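Local coordinates for protein thermotoga maritima TmcAL (Thermotoga maritima, PDB 5Y0T) that belongs to the HIGH nucleotidyl transferase family of the HUP clan and holds adenosine-5'-rp-alpha-thio-triphosphate in a pocket, at residues Thr211-Leu216 with Arg226-Glu231; Gly246-Glu251 with Asn396-Phe401; Tyr150-Met153 with Asn157-Glu160; His130-Lys135 with Arg143-Met148. All coordinates share one frame; numbering follows the deposited sequence.

Contact 1: Thr211-Leu216 with Arg226-Glu231; sequences TAIRNL and RDSLPE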
# COMPACT_ATOMS: atom_id res chain seq x y z
N THR A 211 -7.23 8.11 -25.76
CA THR A 211 -7.63 6.83 -25.17
C THR A 211 -7.67 5.73 -26.23
O THR A 211 -7.23 4.60 -26.00
CB THR A 211 -9.01 6.93 -24.46
OG1 THR A 211 -8.91 7.86 -23.36
CG2 THR A 211 -9.44 5.58 -23.91
N ALA A 212 -8.17 6.04 -27.42
CA ALA A 212 -8.14 5.06 -28.50
C ALA A 212 -6.69 4.65 -28.81
O ALA A 212 -6.40 3.47 -29.03
CB ALA A 212 -8.83 5.60 -29.76
N ILE A 213 -5.79 5.62 -28.82
CA ILE A 213 -4.40 5.34 -29.18
C ILE A 213 -3.72 4.46 -28.14
O ILE A 213 -2.96 3.55 -28.47
CB ILE A 213 -3.61 6.65 -29.39
CG1 ILE A 213 -4.18 7.40 -30.59
CG2 ILE A 213 -2.12 6.36 -29.62
CD1 ILE A 213 -3.71 8.84 -30.65
N ARG A 214 -4.02 4.72 -26.87
CA ARG A 214 -3.50 3.86 -25.82
C ARG A 214 -4.03 2.44 -25.99
O ARG A 214 -3.32 1.47 -25.73
CB ARG A 214 -3.85 4.42 -24.43
CG ARG A 214 -3.10 5.71 -24.10
CD ARG A 214 -3.15 6.04 -22.59
NE ARG A 214 -4.53 6.09 -22.09
CZ ARG A 214 -5.33 7.15 -22.18
NH1 ARG A 214 -4.92 8.26 -22.78
NH2 ARG A 214 -6.56 7.10 -21.68
N ASN A 215 -5.27 2.30 -26.46
CA ASN A 215 -5.81 0.96 -26.69
C ASN A 215 -5.15 0.29 -27.90
O ASN A 215 -4.99 -0.93 -27.92
CB ASN A 215 -7.33 1.00 -26.88
CG ASN A 215 -8.06 1.17 -25.56
OD1 ASN A 215 -7.49 0.95 -24.50
ND2 ASN A 215 -9.33 1.56 -25.63
N LEU A 216 -4.78 1.09 -28.89
CA LEU A 216 -4.02 0.57 -30.02
C LEU A 216 -2.67 0.03 -29.55
O LEU A 216 -2.23 -1.02 -30.02
CB LEU A 216 -3.82 1.65 -31.09
CG LEU A 216 -5.04 2.07 -31.92
CD1 LEU A 216 -4.68 3.26 -32.79
CD2 LEU A 216 -5.57 0.92 -32.77
N ARG A 226 1.56 4.77 -35.08
CA ARG A 226 2.41 5.67 -35.84
C ARG A 226 1.58 6.64 -36.69
O ARG A 226 1.89 7.82 -36.76
CB ARG A 226 3.39 4.89 -36.72
CG ARG A 226 4.34 5.79 -37.52
CD ARG A 226 5.69 5.13 -37.81
NE ARG A 226 5.56 3.91 -38.60
CZ ARG A 226 5.76 3.85 -39.91
NH1 ARG A 226 6.11 4.93 -40.59
NH2 ARG A 226 5.62 2.69 -40.55
N ASP A 227 0.52 6.13 -37.32
CA ASP A 227 -0.37 6.98 -38.12
C ASP A 227 -1.10 8.06 -37.31
O ASP A 227 -1.60 9.04 -37.88
CB ASP A 227 -1.41 6.14 -38.85
CG ASP A 227 -0.81 5.24 -39.90
OD1 ASP A 227 0.31 5.54 -40.37
OD2 ASP A 227 -1.46 4.24 -40.26
N SER A 228 -1.19 7.86 -36.00
CA SER A 228 -1.91 8.78 -35.11
C SER A 228 -1.06 9.85 -34.45
O SER A 228 -1.60 10.76 -33.80
CB SER A 228 -2.62 7.97 -34.02
OG SER A 228 -3.45 6.97 -34.58
N LEU A 229 0.26 9.73 -34.55
CA LEU A 229 1.16 10.60 -33.79
C LEU A 229 2.12 11.34 -34.71
O LEU A 229 2.48 10.84 -35.78
CB LEU A 229 2.00 9.81 -32.78
CG LEU A 229 1.36 8.82 -31.80
CD1 LEU A 229 2.44 8.26 -30.87
CD2 LEU A 229 0.23 9.46 -30.99
N PRO A 230 2.53 12.54 -34.31
CA PRO A 230 3.63 13.19 -35.02
C PRO A 230 4.90 12.33 -34.90
O PRO A 230 5.06 11.59 -33.92
CB PRO A 230 3.80 14.52 -34.28
CG PRO A 230 2.50 14.76 -33.59
CD PRO A 230 1.98 13.38 -33.23
N GLU A 231 5.79 12.43 -35.87
CA GLU A 231 7.01 11.61 -35.90
C GLU A 231 7.84 11.70 -34.62
O GLU A 231 8.25 10.68 -34.06
CB GLU A 231 7.86 12.02 -37.10
CG GLU A 231 9.03 11.08 -37.36
CD GLU A 231 9.79 11.43 -38.62
OE1 GLU A 231 9.49 12.49 -39.23
OE2 GLU A 231 10.67 10.64 -39.02
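With CG1 of Ile-213 set anti to its own carbonyl carbon (chi1 -65°) and CD1 carried on in an extended line, the longer branch of the isoleucine reaches from helix 210-218 to Ser-228. Ser-228 takes the matching first torsion (chi1 -55°), which turns OG back along its helix to the carbonyl of Glu-224, where it is hydrogen-bonded. The serine therefore presents mainly carbon to the isoleucine: Ile-213 CD1 lies 3.6 Å from Ser-228 CB, and CG1 of Ile-213 follows at 3.8 Å from the same CB. Leu-229, just past the serine, adds one methyl from another direction. Its CD2 is 4.0 Å from Ile-213 CD1 and 4.1 Å from Ile-213 CG2, touching both branches of the isoleucine, and the two side chains run at a slant to one another. One turn further on, Leu-216 touches only lightly, with CD1 4.3 Å from Ser-228 OG.

Around this buried contact, Ile-213 also packs on His-14, while the backbone of Ser-228 is hydrogen-bonded to Asn-15. His-14 and Asn-15 open the HNGH sequence, this protein's version of the HIGH signature. Thr-211 to Arg-214 belong to an SSATAIR sequence that resembles the second nucleotide-site signature of nucleotidyl transferases. These two signatures place the helix pair beside the nucleotide pocket, consistent with the Rossmann-like fold of the HUP clan.

Contact 2: Gly246-Glu251 with Asn396-Phe401; sequences GPVFLE and NFYSMF
Val-248 of an irregular connection between helices 231-242 and 254-261 meets Tyr-398 near the C-terminal end of helix 381-399 and Phe-401 three residues on, a buried loop-to-helix contact that joins parts of the chain 145 residues apart. Along the second segment, Asn-396 comes first and faces elsewhere: its carbonyl oxygen accepts a hydrogen bond from Arg-262 of the second subunit, so the segment also borders the dimer interface. Phe-397 follows, one face of its ring taking CE2 of Phe-401, which stands 3.6 Å above the plane and toward the rim.

Tyr-398 gives the larger part of this segment's share. Its CG is anti to the backbone N (chi1 178°), which swings the phenol out toward the loop until the hydroxyl reaches the carbonyl of Ala-48, to which OH is hydrogen-bonded. That bond probably helps to hold the far end of the ring, and Val-248 packs obliquely against the same end. CG1 of the valine lies 3.9 Å from Tyr-398 CE2, and its CG2 lies 3.6 Å from Tyr-398 OH. The backbone of Val-248 is hydrogen-bonded to Val-49, next to Ala-48, so valine and tyrosine are tied to the same neighbouring strip of chain.

Phe-401 closes the segment. Its backbone N is bonded to Tyr-398 O, and its ring leads away from the valine, leaving the base of the side chain to make the touch: CB lies 4.2 Å from Val-248 CG1, and the carbonyl O of Phe-401 is 3.9 Å from Val-248 CG2.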
# COMPACT_ATOMS: atom_id res chain seq x y z
N GLY A 246 8.28 2.04 -20.89
CA GLY A 246 6.88 2.08 -21.28
C GLY A 246 6.52 0.88 -22.12
O GLY A 246 7.39 0.09 -22.46
N PRO A 247 5.23 0.71 -22.44
CA PRO A 247 4.14 1.58 -21.99
C PRO A 247 3.78 1.24 -20.56
O PRO A 247 4.08 0.13 -20.12
CB PRO A 247 2.99 1.23 -22.95
CG PRO A 247 3.24 -0.21 -23.30
CD PRO A 247 4.76 -0.39 -23.30
N VAL A 248 3.18 2.18 -19.85
CA VAL A 248 2.67 1.91 -18.51
C VAL A 248 1.15 2.02 -18.57
O VAL A 248 0.62 3.04 -19.01
CB VAL A 248 3.23 2.90 -17.47
CG1 VAL A 248 2.58 2.66 -16.09
CG2 VAL A 248 4.76 2.79 -17.38
N PHE A 249 0.45 0.97 -18.14
CA PHE A 249 -1.02 0.97 -18.19
C PHE A 249 -1.62 0.84 -16.79
O PHE A 249 -0.98 0.31 -15.89
CB PHE A 249 -1.56 -0.16 -19.08
CG PHE A 249 -1.19 -0.05 -20.53
CD1 PHE A 249 -1.62 1.03 -21.29
CD2 PHE A 249 -0.42 -1.03 -21.15
CE1 PHE A 249 -1.29 1.13 -22.64
CE2 PHE A 249 -0.08 -0.94 -22.49
CZ PHE A 249 -0.52 0.15 -23.24
N LEU A 250 -2.84 1.33 -16.62
CA LEU A 250 -3.50 1.24 -15.32
C LEU A 250 -3.59 -0.19 -14.83
O LEU A 250 -3.44 -0.46 -13.64
CB LEU A 250 -4.90 1.84 -15.39
CG LEU A 250 -5.67 1.83 -14.08
CD1 LEU A 250 -4.94 2.61 -13.02
CD2 LEU A 250 -7.06 2.41 -14.31
N GLU A 251 -3.82 -1.12 -15.75
CA GLU A 251 -3.99 -2.51 -15.33
C GLU A 251 -2.69 -3.07 -14.74
O GLU A 251 -2.73 -3.99 -13.91
CB GLU A 251 -4.50 -3.36 -16.50
CG GLU A 251 -3.60 -3.38 -17.72
CD GLU A 251 -4.05 -2.44 -18.82
OE1 GLU A 251 -4.65 -1.38 -18.52
OE2 GLU A 251 -3.80 -2.76 -20.00
N ASN A 396 7.82 8.32 -7.90
CA ASN A 396 8.50 7.15 -7.37
C ASN A 396 7.64 5.90 -7.46
O ASN A 396 8.14 4.81 -7.76
CB ASN A 396 8.92 7.41 -5.93
CG ASN A 396 10.05 8.42 -5.83
OD1 ASN A 396 10.74 8.69 -6.82
ND2 ASN A 396 10.26 8.97 -4.63
N PHE A 397 6.35 6.05 -7.20
CA PHE A 397 5.41 4.95 -7.29
C PHE A 397 5.26 4.50 -8.75
O PHE A 397 5.37 3.33 -9.08
CB PHE A 397 4.06 5.37 -6.71
CG PHE A 397 2.99 4.31 -6.81
CD1 PHE A 397 2.95 3.26 -5.90
CD2 PHE A 397 2.00 4.39 -7.79
CE1 PHE A 397 1.94 2.29 -5.98
CE2 PHE A 397 0.99 3.42 -7.88
CZ PHE A 397 0.96 2.38 -6.97
N TYR A 398 5.02 5.46 -9.63
CA TYR A 398 4.90 5.17 -11.06
C TYR A 398 6.07 4.35 -11.63
O TYR A 398 5.87 3.38 -12.38
CB TYR A 398 4.76 6.50 -11.81
CG TYR A 398 4.66 6.42 -13.31
CD1 TYR A 398 5.81 6.37 -14.10
CD2 TYR A 398 3.43 6.48 -13.95
CE1 TYR A 398 5.74 6.33 -15.48
CE2 TYR A 398 3.34 6.46 -15.35
CZ TYR A 398 4.50 6.38 -16.10
OH TYR A 398 4.44 6.34 -17.48
N SER A 399 7.30 4.73 -11.28
CA SER A 399 8.50 4.11 -11.86
C SER A 399 8.63 2.62 -11.49
O SER A 399 9.30 1.87 -12.20
CB SER A 399 9.75 4.87 -11.42
OG SER A 399 9.63 6.23 -11.83
N MET A 400 8.01 2.20 -10.39
CA MET A 400 7.99 0.76 -10.05
C MET A 400 7.25 -0.06 -11.11
O MET A 400 7.35 -1.29 -11.14
CB MET A 400 7.34 0.53 -8.69
CG MET A 400 8.28 0.72 -7.50
SD MET A 400 9.77 -0.28 -7.65
CE MET A 400 9.11 -1.97 -7.60
N PHE A 401 6.46 0.62 -11.94
CA PHE A 401 5.69 -0.06 -12.99
C PHE A 401 6.28 0.04 -14.40
O PHE A 401 5.67 -0.45 -15.35
CB PHE A 401 4.24 0.43 -12.95
CG PHE A 401 3.59 0.16 -11.63
CD1 PHE A 401 2.96 -1.05 -11.39
CD2 PHE A 401 3.70 1.09 -10.60
CE1 PHE A 401 2.39 -1.33 -10.15
CE2 PHE A 401 3.14 0.83 -9.36
CZ PHE A 401 2.47 -0.39 -9.13

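Contact 3: Tyr150-Met153 with Asn157-Glu160; sequences YFSM and NEEE
The ring of Phe-151 turns its edge to two oxygens of the other segment, one from the backbone and one from a carboxylate. The setting is the end of helix 139-153, where the chain leaves the helix and, after a short connection, makes an Asx turn at Asn-157. Ring atom CD2 of Phe-151 is 3.6 Å from the carbonyl O of Asn-157, near the plane of the ring. More distantly, CE2 of Phe-151 approaches Glu-160 OE1 at 4.2 Å, with the ring and carboxylate planes 68° apart. The other carboxylate oxygen of Glu-160 is engaged with Lys-163 in a salt bridge. At the root of the phenylalanine, CB rests 3.9 Å from Glu-158 CA, while Trp-156 meets the aromatic ring edge-to-face and Phe-110 and Ile-117 of helix 108-120 pack against it.

At the solvent-facing side, Glu-158 lies beside Ser-152. Its CG stands between the backbone N and the carbonyl carbon (chi1 58°), and the chain then extends past the serine, bringing CD to 3.4 Å from Ser-152 OG. That hydroxyl is hydrogen-bonded to Met-148 O, within its own helix. The Asx turn itself is made by Asn-157 OD1, which accepts from Glu-159 N over 3.1 Å, the donor lying 40° out of the amide carbonyl plane.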
# COMPACT_ATOMS: atom_id res chain seq x y z
N TYR A 150 -32.14 29.10 -15.28
CA TYR A 150 -31.67 30.48 -15.25
C TYR A 150 -31.77 31.11 -16.64
O TYR A 150 -32.30 32.21 -16.80
CB TYR A 150 -30.23 30.55 -14.74
CG TYR A 150 -29.74 31.96 -14.46
CD1 TYR A 150 -30.16 32.65 -13.33
CD2 TYR A 150 -28.87 32.60 -15.33
CE1 TYR A 150 -29.73 33.94 -13.07
CE2 TYR A 150 -28.43 33.89 -15.08
CZ TYR A 150 -28.87 34.55 -13.95
OH TYR A 150 -28.45 35.84 -13.70
N PHE A 151 -31.26 30.40 -17.66
CA PHE A 151 -31.37 30.88 -19.03
C PHE A 151 -32.81 31.17 -19.44
O PHE A 151 -33.09 32.19 -20.07
CB PHE A 151 -30.76 29.87 -20.00
CG PHE A 151 -29.29 30.10 -20.26
CD1 PHE A 151 -28.41 30.30 -19.22
CD2 PHE A 151 -28.81 30.13 -21.57
CE1 PHE A 151 -27.06 30.52 -19.46
CE2 PHE A 151 -27.47 30.34 -21.82
CZ PHE A 151 -26.58 30.54 -20.77
N SER A 152 -33.72 30.27 -19.06
CA SER A 152 -35.14 30.43 -19.38
C SER A 152 -35.74 31.66 -18.72
O SER A 152 -36.49 32.40 -19.35
CB SER A 152 -35.93 29.19 -18.96
OG SER A 152 -35.61 28.07 -19.76
N MET A 153 -35.42 31.86 -17.45
CA MET A 153 -35.91 33.01 -16.70
C MET A 153 -35.46 34.32 -17.36
O MET A 153 -36.18 35.32 -17.34
CB MET A 153 -35.44 32.94 -15.25
CG MET A 153 -35.61 34.23 -14.46
SD MET A 153 -34.55 34.31 -13.00
CE MET A 153 -35.52 33.35 -11.83
N ASN A 157 -32.10 31.11 -24.68
CA ASN A 157 -32.42 29.76 -25.13
C ASN A 157 -31.66 28.75 -24.28
O ASN A 157 -30.44 28.61 -24.39
CB ASN A 157 -32.08 29.57 -26.60
CG ASN A 157 -32.66 28.28 -27.17
OD1 ASN A 157 -33.02 27.37 -26.42
ND2 ASN A 157 -32.76 28.21 -28.49
N GLU A 158 -32.42 28.02 -23.46
CA GLU A 158 -31.84 27.08 -22.50
C GLU A 158 -31.17 25.89 -23.17
O GLU A 158 -30.31 25.24 -22.57
CB GLU A 158 -32.93 26.58 -21.55
CG GLU A 158 -34.09 25.90 -22.27
CD GLU A 158 -34.95 25.08 -21.33
OE1 GLU A 158 -34.48 24.73 -20.24
OE2 GLU A 158 -36.11 24.78 -21.70
N GLU A 159 -31.56 25.59 -24.40
CA GLU A 159 -30.96 24.47 -25.12
C GLU A 159 -29.47 24.70 -25.36
O GLU A 159 -28.71 23.75 -25.54
CB GLU A 159 -31.68 24.23 -26.45
CG GLU A 159 -33.05 23.60 -26.27
CD GLU A 159 -33.74 23.31 -27.59
OE1 GLU A 159 -33.20 23.69 -28.65
OE2 GLU A 159 -34.83 22.69 -27.57
N GLU A 160 -29.06 25.97 -25.36
CA GLU A 160 -27.66 26.30 -25.56
C GLU A 160 -26.80 25.73 -24.43
O GLU A 160 -25.64 25.38 -24.64
CB GLU A 160 -27.47 27.82 -25.66
CG GLU A 160 -26.52 28.24 -26.78
CD GLU A 160 -26.06 29.68 -26.68
OE1 GLU A 160 -26.69 30.46 -25.93
OE2 GLU A 160 -25.07 30.04 -27.36

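Contact 4: His130-Lys135 with Arg143-Met148; sequences HEELKK and RKYALM
The carboxylate of Glu-132 and the ring of Tyr-145 are steeply turned against each other, their planes 74° apart, and one oxygen makes the touch: OE1 of Glu-132 lies 3.6 Å from Tyr-145 CD2, approaching the ring obliquely. Tyr-137, in the turn between the two helices, meets the Tyr-145 ring edge-to-face. The glutamate and tyrosine side chains cross at about a right angle, Tyr-145 CB lying 3.8 Å from Glu-132 CD and 4.0 Å from Glu-132 CG. The ring itself leads away from the neighbouring helix.

CG of Glu-132, anti to the carbonyl carbon (chi1 -62°), lies 4.3 Å from Ala-146 N; the bend at chi2 (-60°) then turns the carboxylate toward CB and CD2 of Tyr-145. The other oxygen, OE2, is held mainly by a salt bridge to Arg-149, one helical turn beyond the tyrosine. Lys-135 NZ, 3.3 Å from Glu-132 OE2, forms a second salt bridge with only a weak hydrogen bond in it. Two cations on a single oxygen would probably keep this largely buried carboxylate ionised and restrict its rotation.

Helices 123-134 and 139-153 come together here where Glu-132 and Ala-146 have the nearest CA atoms, 6.9 Å apart. Ala-146 also packs on Tyr-125 and Phe-128 of helix 123-134, Leu-147 reaches Val-114, Ile-117 and Leu-118 of helix 108-120, and Arg-143 is bridged to Glu-174 of helix 167-182, which makes helix 139-153 the shared member of a helical cluster.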
# COMPACT_ATOMS: atom_id res chain seq x y z
N HIS A 130 -29.77 24.82 -5.64
CA HIS A 130 -30.09 24.16 -4.38
C HIS A 130 -31.27 23.20 -4.55
O HIS A 130 -31.23 22.07 -4.06
CB HIS A 130 -30.39 25.21 -3.31
CG HIS A 130 -30.59 24.64 -1.94
ND1 HIS A 130 -29.97 23.48 -1.52
CD2 HIS A 130 -31.33 25.06 -0.89
CE1 HIS A 130 -30.32 23.21 -0.28
NE2 HIS A 130 -31.15 24.16 0.13
N GLU A 131 -32.31 23.65 -5.24
CA GLU A 131 -33.47 22.80 -5.50
C GLU A 131 -33.08 21.52 -6.22
O GLU A 131 -33.52 20.43 -5.84
CB GLU A 131 -34.51 23.54 -6.32
CG GLU A 131 -35.24 24.62 -5.58
CD GLU A 131 -36.41 25.15 -6.37
OE1 GLU A 131 -36.70 24.60 -7.45
OE2 GLU A 131 -37.04 26.12 -5.91
N GLU A 132 -32.26 21.65 -7.26
CA GLU A 132 -31.84 20.49 -8.06
C GLU A 132 -30.99 19.53 -7.24
O GLU A 132 -31.15 18.32 -7.34
CB GLU A 132 -31.08 20.94 -9.31
CG GLU A 132 -31.90 21.80 -10.26
CD GLU A 132 -33.13 21.08 -10.79
OE1 GLU A 132 -33.04 19.87 -11.05
OE2 GLU A 132 -34.18 21.74 -10.96
N LEU A 133 -30.10 20.07 -6.41
CA LEU A 133 -29.31 19.23 -5.51
C LEU A 133 -30.23 18.51 -4.53
O LEU A 133 -30.10 17.30 -4.33
CB LEU A 133 -28.26 20.07 -4.76
CG LEU A 133 -27.12 20.66 -5.60
CD1 LEU A 133 -26.27 21.58 -4.75
CD2 LEU A 133 -26.26 19.56 -6.21
N LYS A 134 -31.16 19.24 -3.93
CA LYS A 134 -32.17 18.65 -3.04
C LYS A 134 -32.92 17.50 -3.70
O LYS A 134 -33.22 16.50 -3.06
CB LYS A 134 -33.17 19.71 -2.59
CG LYS A 134 -32.75 20.54 -1.39
CD LYS A 134 -33.98 21.08 -0.66
CE LYS A 134 -34.85 19.95 -0.13
NZ LYS A 134 -35.92 20.42 0.81
N LYS A 135 -33.23 17.66 -4.99
CA LYS A 135 -33.93 16.63 -5.76
C LYS A 135 -33.08 15.36 -5.94
O LYS A 135 -33.58 14.33 -6.41
CB LYS A 135 -34.34 17.17 -7.14
CG LYS A 135 -35.78 17.63 -7.21
CD LYS A 135 -36.25 17.82 -8.64
CE LYS A 135 -35.86 19.18 -9.19
NZ LYS A 135 -36.56 19.47 -10.47
N ARG A 143 -26.18 21.62 -11.63
CA ARG A 143 -25.67 22.86 -12.18
C ARG A 143 -26.20 23.08 -13.60
O ARG A 143 -26.58 24.19 -13.95
CB ARG A 143 -24.14 22.85 -12.19
CG ARG A 143 -23.52 24.07 -12.87
CD ARG A 143 -22.00 24.14 -12.63
NE ARG A 143 -21.29 23.07 -13.33
CZ ARG A 143 -19.97 22.91 -13.31
NH1 ARG A 143 -19.19 23.74 -12.62
NH2 ARG A 143 -19.43 21.91 -13.98
N LYS A 144 -26.22 22.01 -14.39
CA LYS A 144 -26.74 22.08 -15.76
C LYS A 144 -28.20 22.51 -15.78
O LYS A 144 -28.57 23.46 -16.48
CB LYS A 144 -26.57 20.73 -16.46
CG LYS A 144 -27.00 20.73 -17.93
CD LYS A 144 -26.69 19.41 -18.64
CE LYS A 144 -27.44 18.24 -18.02
NZ LYS A 144 -27.24 16.98 -18.80
N TYR A 145 -29.03 21.82 -15.00
CA TYR A 145 -30.46 22.11 -14.93
C TYR A 145 -30.70 23.51 -14.38
O TYR A 145 -31.59 24.23 -14.83
CB TYR A 145 -31.18 21.07 -14.08
CG TYR A 145 -31.02 19.65 -14.58
CD1 TYR A 145 -30.95 19.39 -15.95
CD2 TYR A 145 -30.93 18.59 -13.70
CE1 TYR A 145 -30.80 18.10 -16.42
CE2 TYR A 145 -30.78 17.30 -14.16
CZ TYR A 145 -30.72 17.06 -15.52
OH TYR A 145 -30.57 15.77 -15.97
N ALA A 146 -29.89 23.90 -13.40
CA ALA A 146 -30.03 25.21 -12.78
C ALA A 146 -29.70 26.32 -13.78
O ALA A 146 -30.39 27.35 -13.83
CB ALA A 146 -29.15 25.32 -11.55
N LEU A 147 -28.66 26.10 -14.57
CA LEU A 147 -28.28 27.06 -15.61
C LEU A 147 -29.36 27.17 -16.66
O LEU A 147 -29.71 28.27 -17.10
CB LEU A 147 -26.94 26.66 -16.24
CG LEU A 147 -25.71 26.89 -15.37
CD1 LEU A 147 -24.49 26.22 -15.98
CD2 LEU A 147 -25.45 28.37 -15.18
N MET A 148 -29.92 26.02 -17.05
CA MET A 148 -31.01 26.01 -18.02
C MET A 148 -32.20 26.82 -17.51
O MET A 148 -32.79 27.60 -18.26
CB MET A 148 -31.47 24.58 -18.31
CG MET A 148 -30.46 23.76 -19.10
SD MET A 148 -30.97 22.05 -19.32
CE MET A 148 -29.57 21.43 -20.24

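Overall arrangement
The four contacts fall into two groups. Contacts 3 and 4 share helix 139-153, with centres 13 Å apart, and touch where Glu-158 CB comes 3.4 Å from Met-148 O; they belong to a helical region away from the centre of the chain. Contacts 1 and 2, centres 19 Å apart, also touch, through Arg-214 O and Phe-249 CE1 at 3.7 Å. Contact 1 is near the bound adenosine-5'-rp-alpha-thio-triphosphate, about 7 Å from the side chain of Ile-213, whereas contact 2 extends toward the second subunit. Between the groups no atoms meet: contacts 1 and 4 stay about 20 Å apart at their nearest atoms, and contacts 2 and 3 have centres 45 Å apart.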